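Local coordinates for odorant binding protein OBP69a (Ceratitis capitata, PDB 6HHE) that probably binds small odorant molecules, such as those used in communication between the sexes, as a secreted carrier of the insect PBP/GOBP family, at residues F29-A32 / Q33-K37; V81-L84 / H85-G89; K109-P112 / V113-K116. One frame throughout, in Å; residues are numbered along the deposited sequence. Where two conformers were deposited one is given.

Interaction 1: residues F29-A32 / Q33-K37; sequences FIEA and QETGK
F29 O accepts the N-H of Q33 (3.0 Å) and so begins the last two turns of helix 26-35, whose C-terminal end is closed by an ST turn. The methylene groups of Q33 run past the same carbonyl, whereas the phenyl ring of F29 leads inward and meets F47 edge-to-face. Next, I30 O takes the N-H of E34 in a bond of 2.8 Å from N to O. The two side chains lie alongside each other, pointing the same way: I30 CG2 rests 3.5 Å from E34 CD, so a methyl packs on the carboxylate carbon. At E31 two donors meet one acceptor. Its O is gripped by the backbone N and OG1 of T35, which arrive from opposite faces of the carbonyl plane. OG1 can do so because chi1 of T35, 69°, sets it between its own N and carbonyl carbon, 2.7 Å from E31 O. The side chain of E31 bends at chi2 and crosses that of T35, bringing OE2 within 3.4 Å of T35 CG2. A32, buried against P39, closes the helix through its O and G36 N, a bent bond (N-H...O 130°). G36 then leaves the helix with positive phi. Having donated to E31 O, T35 OG1 also accepts from K37 N at 3.1 Å, the bond that defines the ST turn.

Interaction 2: residues V81-L84 / H85-G89; sequences VEEL and HTTCG
E83 O accepts two hydrogen bonds from T87, from OG1 at 2.7 Å and from N at 2.9 Å, one from each face of its plane. One residue earlier the pattern repeats, with E82 O taking T86 OG1 at 3.0 Å as well as T86 N. Both hydroxyls thus fold back on the carbonyl four residues before them, yet they get there differently. In T86 OG1 sits between backbone N and carbonyl carbon (chi1 64°) and CG2 beside N; in T87 OG1 lies beside N (chi1 -56°), with CG2 anti to N and beside the carbonyl carbon. These are consecutive i to i+4 bonds in the last turns of helix 78-88 of an all-helical odorant-binding protein fold; its final residue, C88, is tied by a disulfide to C106 of helix 96-110. V81 O and L84 O each have a single backbone donor across the contact: H85 N, in a nearly straight bond (N-H...O 165°), and C88 N at 3.0 Å. C88 O accepts from the side-chain NE2 of Q91. The side chain of L84 packs on Y107 and L66. E83 CG lies 3.8 Å from T87 OG1, and E83 also lines the site of a bound 2-(2-methoxyethoxy)ethanol, probably a crystallisation additive. At the helix end, where G89 takes positive phi, its N-H is satisfied by H85 O at 2.8 Å.

Interaction 3: residues K109-P112 / V113-K116; sequences KTNP and VILK. With SO4 (sulfate ion), chain B.
N111 OD1 caps I114 N from an odd direction: the N-H points almost straight at the oxygen (N-H...O 174°, 3.2 Å), yet the donor stands 54° out of the amide plane. N111 is the N-cap of helix 112-121 and the first residue past helix 96-110, so one asparagine forms the joint between the two helices. With CG anti to the backbone N (chi1 -161°), the amide swings forward across I114, whose CG1 lies 3.4 Å from OD1. A water joins OD1 (2.9 Å) to V113 N, so this oxygen serves the first two N-H groups of the helix, P112 having none, one directly and one through the water. The backbone takes over at N111 O, which accepts L115 N, and at P112 O, which accepts K116 N at 2.9 Å. K116 runs out extended, its CG 3.1 Å from P112 O, and NZ donates to O4 of a sulfate, probably from the crystallisation liquor, at 2.8 Å. ND2 of N111 donates to O1 of 2-(2-methoxyethoxy)ethanol, a probable crystallisation additive occupying the pocket. The N111 amide therefore has both ends engaged, which should fix its rotation and present ND2 as a donor to the pocket.

Interactions 1 and 2 are helix C-termini, on helices 26-35 and 78-88, where threonine hydroxyls add second donors to carbonyls and a glycine with positive phi follows; interaction 3 is a helix start, where a side-chain oxygen caps an N-H. The first two are partly buried, while the third is a surface contact. Interactions 2 and 3 touch: T110 packs on L84, T87 and C88, joining helix 78-88 to the end of helix 96-110, and E83, N111 and I114 share the ligand pocket with I80. Their centres lie 12 Å apart. Interaction 1 stands apart from interaction 2, nearest atoms about 14 Å away, and approaches interaction 3 to about 5 Å without touching.

Interaction 1: residues F29-A32 / Q33-K37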
loop_
_atom_site.group_PDB
_atom_site.type_symbol
_atom_site.label_atom_id
_atom_site.label_comp_id
_atom_site.label_asym_id
_atom_site.label_seq_id
_atom_site.Cartn_x
_atom_site.Cartn_y
_atom_site.Cartn_z
ATOM N N PHE A 29 9.977 -7.144 4.812
ATOM C CA PHE A 29 10.127 -6.527 3.495
ATOM C C PHE A 29 11.024 -7.366 2.592
ATOM O O PHE A 29 10.714 -7.586 1.405
ATOM C CB PHE A 29 10.704 -5.119 3.657
ATOM C CG PHE A 29 9.764 -4.113 4.316
ATOM C CD1 PHE A 29 8.451 -3.939 3.901
ATOM C CD2 PHE A 29 10.243 -3.306 5.350
ATOM C CE1 PHE A 29 7.617 -2.951 4.530
ATOM C CE2 PHE A 29 9.424 -2.329 5.959
ATOM C CZ PHE A 29 8.121 -2.168 5.566
ATOM N N ILE A 30 12.126 -7.890 3.139
ATOM C CA ILE A 30 13.006 -8.748 2.346
ATOM C C ILE A 30 12.254 -9.983 1.885
ATOM O O ILE A 30 12.354 -10.391 0.719
ATOM C CB ILE A 30 14.252 -9.116 3.159
ATOM C CG1 ILE A 30 15.135 -7.882 3.353
ATOM C CG2 ILE A 30 15.007 -10.245 2.467
ATOM C CD1 ILE A 30 16.218 -8.076 4.416
ATOM N N GLU A 31 11.464 -10.588 2.780
ATOM C CA GLU A 31 10.719 -11.785 2.387
ATOM C C GLU A 31 9.747 -11.488 1.254
ATOM O O GLU A 31 9.649 -12.267 0.302
ATOM C CB GLU A 31 9.968 -12.357 3.582
ATOM C CG GLU A 31 9.008 -13.457 3.170
ATOM C CD GLU A 31 9.661 -14.820 3.162
ATOM O OE1 GLU A 31 10.872 -14.887 3.472
ATOM O OE2 GLU A 31 8.967 -15.822 2.858
ATOM N N ALA A 32 9.023 -10.370 1.330
ATOM C CA ALA A 32 8.107 -9.998 0.246
ATOM C C ALA A 32 8.848 -9.828 -1.060
ATOM O O ALA A 32 8.403 -10.308 -2.104
ATOM C CB ALA A 32 7.406 -8.685 0.616
ATOM N N GLN A 33 9.990 -9.147 -1.022
ATOM C CA GLN A 33 10.716 -8.887 -2.263
ATOM C C GLN A 33 11.337 -10.154 -2.830
ATOM O O GLN A 33 11.269 -10.393 -4.048
ATOM C CB GLN A 33 11.752 -7.819 -2.002
ATOM C CG GLN A 33 11.121 -6.513 -1.666
ATOM C CD GLN A 33 12.146 -5.438 -1.487
ATOM O OE1 GLN A 33 12.088 -4.402 -2.145
ATOM N NE2 GLN A 33 13.101 -5.674 -0.599
ATOM N N GLU A 34 11.943 -10.979 -1.977
ATOM C CA GLU A 34 12.683 -12.144 -2.442
ATOM C C GLU A 34 11.750 -13.239 -2.902
ATOM O O GLU A 34 12.101 -13.991 -3.825
ATOM C CB GLU A 34 13.595 -12.657 -1.320
ATOM C CG GLU A 34 14.816 -11.773 -1.022
ATOM C CD GLU A 34 15.817 -12.457 -0.081
ATOM O OE1 GLU A 34 16.999 -12.042 -0.062
ATOM O OE2 GLU A 34 15.426 -13.407 0.639
ATOM N N THR A 35 10.557 -13.335 -2.309
ATOM C CA THR A 35 9.610 -14.391 -2.660
ATOM C C THR A 35 8.532 -13.958 -3.639
ATOM O O THR A 35 7.916 -14.820 -4.277
ATOM C CB THR A 35 8.888 -14.998 -1.436
ATOM O OG1 THR A 35 7.980 -14.044 -0.867
ATOM C CG2 THR A 35 9.858 -15.508 -0.397
ATOM N N GLY A 36 8.295 -12.664 -3.795
ATOM C CA GLY A 36 7.180 -12.222 -4.598
ATOM C C GLY A 36 5.821 -12.408 -3.973
ATOM O O GLY A 36 4.804 -12.169 -4.643
ATOM N N LYS A 37 5.770 -12.806 -2.694
ATOM C CA LYS A 37 4.526 -13.099 -1.982
ATOM C C LYS A 37 4.625 -12.324 -0.676
ATOM O O LYS A 37 5.524 -12.583 0.125
ATOM C CB LYS A 37 4.350 -14.593 -1.741
ATOM C CG LYS A 37 3.114 -14.981 -0.956
ATOM C CD LYS A 37 3.042 -16.508 -0.901
ATOM C CE LYS A 37 1.714 -17.019 -0.411
ATOM N NZ LYS A 37 1.439 -16.532 0.909
HETATM O O HOH W 1 5.990 -14.880 1.723
#

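Interaction 2: residues V81-L84 / H85-G89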
loop_
_atom_site.group_PDB
_atom_site.type_symbol
_atom_site.label_atom_id
_atom_site.label_comp_id
_atom_site.label_asym_id
_atom_site.label_seq_id
_atom_site.Cartn_x
_atom_site.Cartn_y
_atom_site.Cartn_z
ATOM N N VAL A 81 -3.270 4.831 -12.141
ATOM C CA VAL A 81 -4.138 4.949 -10.976
ATOM C C VAL A 81 -5.554 4.530 -11.297
ATOM O O VAL A 81 -6.188 3.812 -10.515
ATOM C CB VAL A 81 -4.082 6.379 -10.442
ATOM C CG1 VAL A 81 -5.147 6.587 -9.387
ATOM C CG2 VAL A 81 -2.713 6.718 -9.933
ATOM N N GLU A 82 -6.085 4.974 -12.442
ATOM C CA GLU A 82 -7.442 4.574 -12.805
ATOM C C GLU A 82 -7.579 3.070 -12.874
ATOM O O GLU A 82 -8.578 2.525 -12.409
ATOM C CB GLU A 82 -7.844 5.190 -14.131
ATOM C CG GLU A 82 -7.954 6.629 -14.088
ATOM C CD GLU A 82 -8.643 7.146 -15.284
ATOM O OE1 GLU A 82 -8.840 6.443 -16.294
ATOM O OE2 GLU A 82 -9.004 8.297 -15.176
ATOM N N GLU A 83 -6.597 2.389 -13.451
ATOM C CA GLU A 83 -6.723 0.945 -13.588
ATOM C C GLU A 83 -6.711 0.259 -12.228
ATOM O O GLU A 83 -7.499 -0.678 -11.987
ATOM C CB GLU A 83 -5.630 0.412 -14.503
ATOM C CG GLU A 83 -5.651 -1.094 -14.566
ATOM C CD GLU A 83 -4.502 -1.729 -15.297
ATOM O OE1 GLU A 83 -3.348 -1.403 -15.040
ATOM O OE2 GLU A 83 -4.772 -2.626 -16.149
ATOM N N LEU A 84 -5.843 0.697 -11.313
ATOM C CA LEU A 84 -5.815 0.085 -9.978
ATOM C C LEU A 84 -7.099 0.339 -9.215
ATOM O O LEU A 84 -7.662 -0.580 -8.592
ATOM C CB LEU A 84 -4.617 0.603 -9.189
ATOM C CG LEU A 84 -3.255 0.181 -9.713
ATOM C CD1 LEU A 84 -2.175 0.970 -9.055
ATOM C CD2 LEU A 84 -3.023 -1.304 -9.421
ATOM N N HIS A 85 -7.624 1.553 -9.318
ATOM C CA HIS A 85 -8.852 1.903 -8.639
ATOM C C HIS A 85 -10.032 1.113 -9.181
ATOM O O HIS A 85 -10.814 0.528 -8.413
ATOM C CB HIS A 85 -9.094 3.409 -8.822
ATOM C CG HIS A 85 -10.437 3.814 -8.346
ATOM N ND1 HIS A 85 -10.753 3.887 -7.007
ATOM C CD2 HIS A 85 -11.581 4.058 -9.026
ATOM C CE1 HIS A 85 -12.033 4.197 -6.881
ATOM N NE2 HIS A 85 -12.556 4.308 -8.088
ATOM N N THR A 86 -10.153 1.040 -10.504
ATOM C CA THR A 86 -11.342 0.375 -11.061
ATOM C C THR A 86 -11.236 -1.132 -10.911
ATOM O O THR A 86 -12.258 -1.802 -10.669
ATOM C CB THR A 86 -11.536 0.766 -12.527
ATOM O OG1 THR A 86 -10.441 0.314 -13.322
ATOM C CG2 THR A 86 -11.722 2.245 -12.685
ATOM N N THR A 87 -10.015 -1.694 -11.018
ATOM C CA THR A 87 -9.886 -3.150 -10.930
ATOM C C THR A 87 -10.048 -3.628 -9.504
ATOM O O THR A 87 -10.629 -4.699 -9.269
ATOM C CB THR A 87 -8.535 -3.587 -11.479
ATOM O OG1 THR A 87 -8.389 -3.112 -12.831
ATOM C CG2 THR A 87 -8.400 -5.098 -11.439
ATOM N N CYS A 88 -9.507 -2.884 -8.546
ATOM C CA CYS A 88 -9.321 -3.366 -7.191
ATOM C C CYS A 88 -10.268 -2.727 -6.197
ATOM O O CYS A 88 -10.697 -3.409 -5.261
ATOM C CB CYS A 88 -7.880 -3.133 -6.736
ATOM S SG CYS A 88 -6.759 -4.117 -7.727
ATOM N N GLY A 89 -10.592 -1.450 -6.376
ATOM C CA GLY A 89 -11.486 -0.781 -5.435
ATOM C C GLY A 89 -11.061 -1.027 -4.004
ATOM O O GLY A 89 -9.886 -0.880 -3.650
#

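Interaction 3: residues K109-P112 / V113-K116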
loop_
_atom_site.group_PDB
_atom_site.type_symbol
_atom_site.label_atom_id
_atom_site.label_comp_id
_atom_site.label_asym_id
_atom_site.label_seq_id
_atom_site.Cartn_x
_atom_site.Cartn_y
_atom_site.Cartn_z
ATOM N N LYS A 109 -1.245 -7.874 -8.126
ATOM C CA LYS A 109 -1.676 -8.701 -9.262
ATOM C C LYS A 109 -1.964 -7.853 -10.490
ATOM O O LYS A 109 -1.685 -8.281 -11.629
ATOM C CB LYS A 109 -2.935 -9.512 -8.918
ATOM C CG LYS A 109 -2.688 -10.665 -7.962
ATOM C CD LYS A 109 -3.958 -11.472 -7.730
ATOM C CE LYS A 109 -3.719 -12.564 -6.698
ATOM N NZ LYS A 109 -3.220 -11.982 -5.419
ATOM N N THR A 110 -2.466 -6.619 -10.293
ATOM C CA THR A 110 -2.933 -5.765 -11.386
ATOM C C THR A 110 -1.801 -5.025 -12.066
ATOM O O THR A 110 -1.763 -4.960 -13.302
ATOM C CB THR A 110 -3.972 -4.791 -10.841
ATOM O OG1 THR A 110 -5.045 -5.591 -10.305
ATOM C CG2 THR A 110 -4.508 -3.844 -11.922
ATOM N N ASN A 111 -0.869 -4.462 -11.297
ATOM C CA ASN A 111 0.269 -3.754 -11.863
ATOM C C ASN A 111 1.533 -4.104 -11.098
ATOM O O ASN A 111 1.986 -3.349 -10.225
ATOM C CB ASN A 111 0.038 -2.236 -11.849
ATOM C CG ASN A 111 0.953 -1.542 -12.815
ATOM O OD1 ASN A 111 2.105 -1.959 -13.013
ATOM N ND2 ASN A 111 0.451 -0.456 -13.412
ATOM N N PRO A 112 2.131 -5.245 -11.387
ATOM C CA PRO A 112 3.314 -5.646 -10.644
ATOM C C PRO A 112 4.499 -4.735 -10.815
ATOM O O PRO A 112 5.308 -4.623 -9.893
ATOM C CB PRO A 112 3.608 -7.066 -11.175
ATOM C CG PRO A 112 2.861 -7.200 -12.399
ATOM C CD PRO A 112 1.638 -6.281 -12.295
ATOM N N VAL A 113 4.670 -4.109 -11.984
ATOM C CA VAL A 113 5.800 -3.212 -12.168
ATOM C C VAL A 113 5.723 -2.092 -11.165
ATOM O O VAL A 113 6.672 -1.823 -10.428
ATOM C CB VAL A 113 5.820 -2.668 -13.600
ATOM C CG1 VAL A 113 6.774 -1.502 -13.730
ATOM C CG2 VAL A 113 6.301 -3.835 -14.542
ATOM N N ILE A 114 4.582 -1.384 -11.150
ATOM C CA ILE A 114 4.474 -0.261 -10.244
ATOM C C ILE A 114 4.543 -0.711 -8.790
ATOM O O ILE A 114 5.172 -0.037 -7.958
ATOM C CB ILE A 114 3.172 0.497 -10.578
ATOM C CG1 ILE A 114 3.239 1.108 -11.945
ATOM C CG2 ILE A 114 2.895 1.580 -9.512
ATOM C CD1 ILE A 114 4.375 2.189 -12.184
ATOM N N LEU A 115 3.874 -1.816 -8.429
ATOM C CA LEU A 115 3.858 -2.177 -7.020
ATOM C C LEU A 115 5.243 -2.645 -6.562
ATOM O O LEU A 115 5.635 -2.392 -5.416
ATOM C CB LEU A 115 2.783 -3.229 -6.733
ATOM C CG LEU A 115 1.432 -2.571 -6.389
ATOM C CD1 LEU A 115 1.470 -2.012 -4.936
ATOM C CD2 LEU A 115 0.962 -1.517 -7.375
ATOM N N LYS A 116 6.017 -3.298 -7.440
ATOM C CA LYS A 116 7.387 -3.666 -7.031
ATOM C C LYS A 116 8.240 -2.427 -6.771
ATOM O O LYS A 116 8.990 -2.381 -5.787
ATOM C CB LYS A 116 8.026 -4.548 -8.100
ATOM C CG LYS A 116 7.466 -5.972 -8.103
ATOM C CD LYS A 116 8.017 -6.753 -9.297
ATOM C CE LYS A 116 7.670 -8.234 -9.189
ATOM N NZ LYS A 116 8.333 -9.049 -10.265
HETATM S S SO4 B . 7.042 -11.893 -8.812
HETATM O O1 SO4 B . 6.915 -13.171 -8.086
HETATM O O2 SO4 B . 6.053 -11.980 -9.843
HETATM O O3 SO4 B . 6.731 -10.817 -7.855
HETATM O O4 SO4 B . 8.428 -11.650 -9.229
HETATM O O HOH W 2 2.922 -4.277 -14.506
#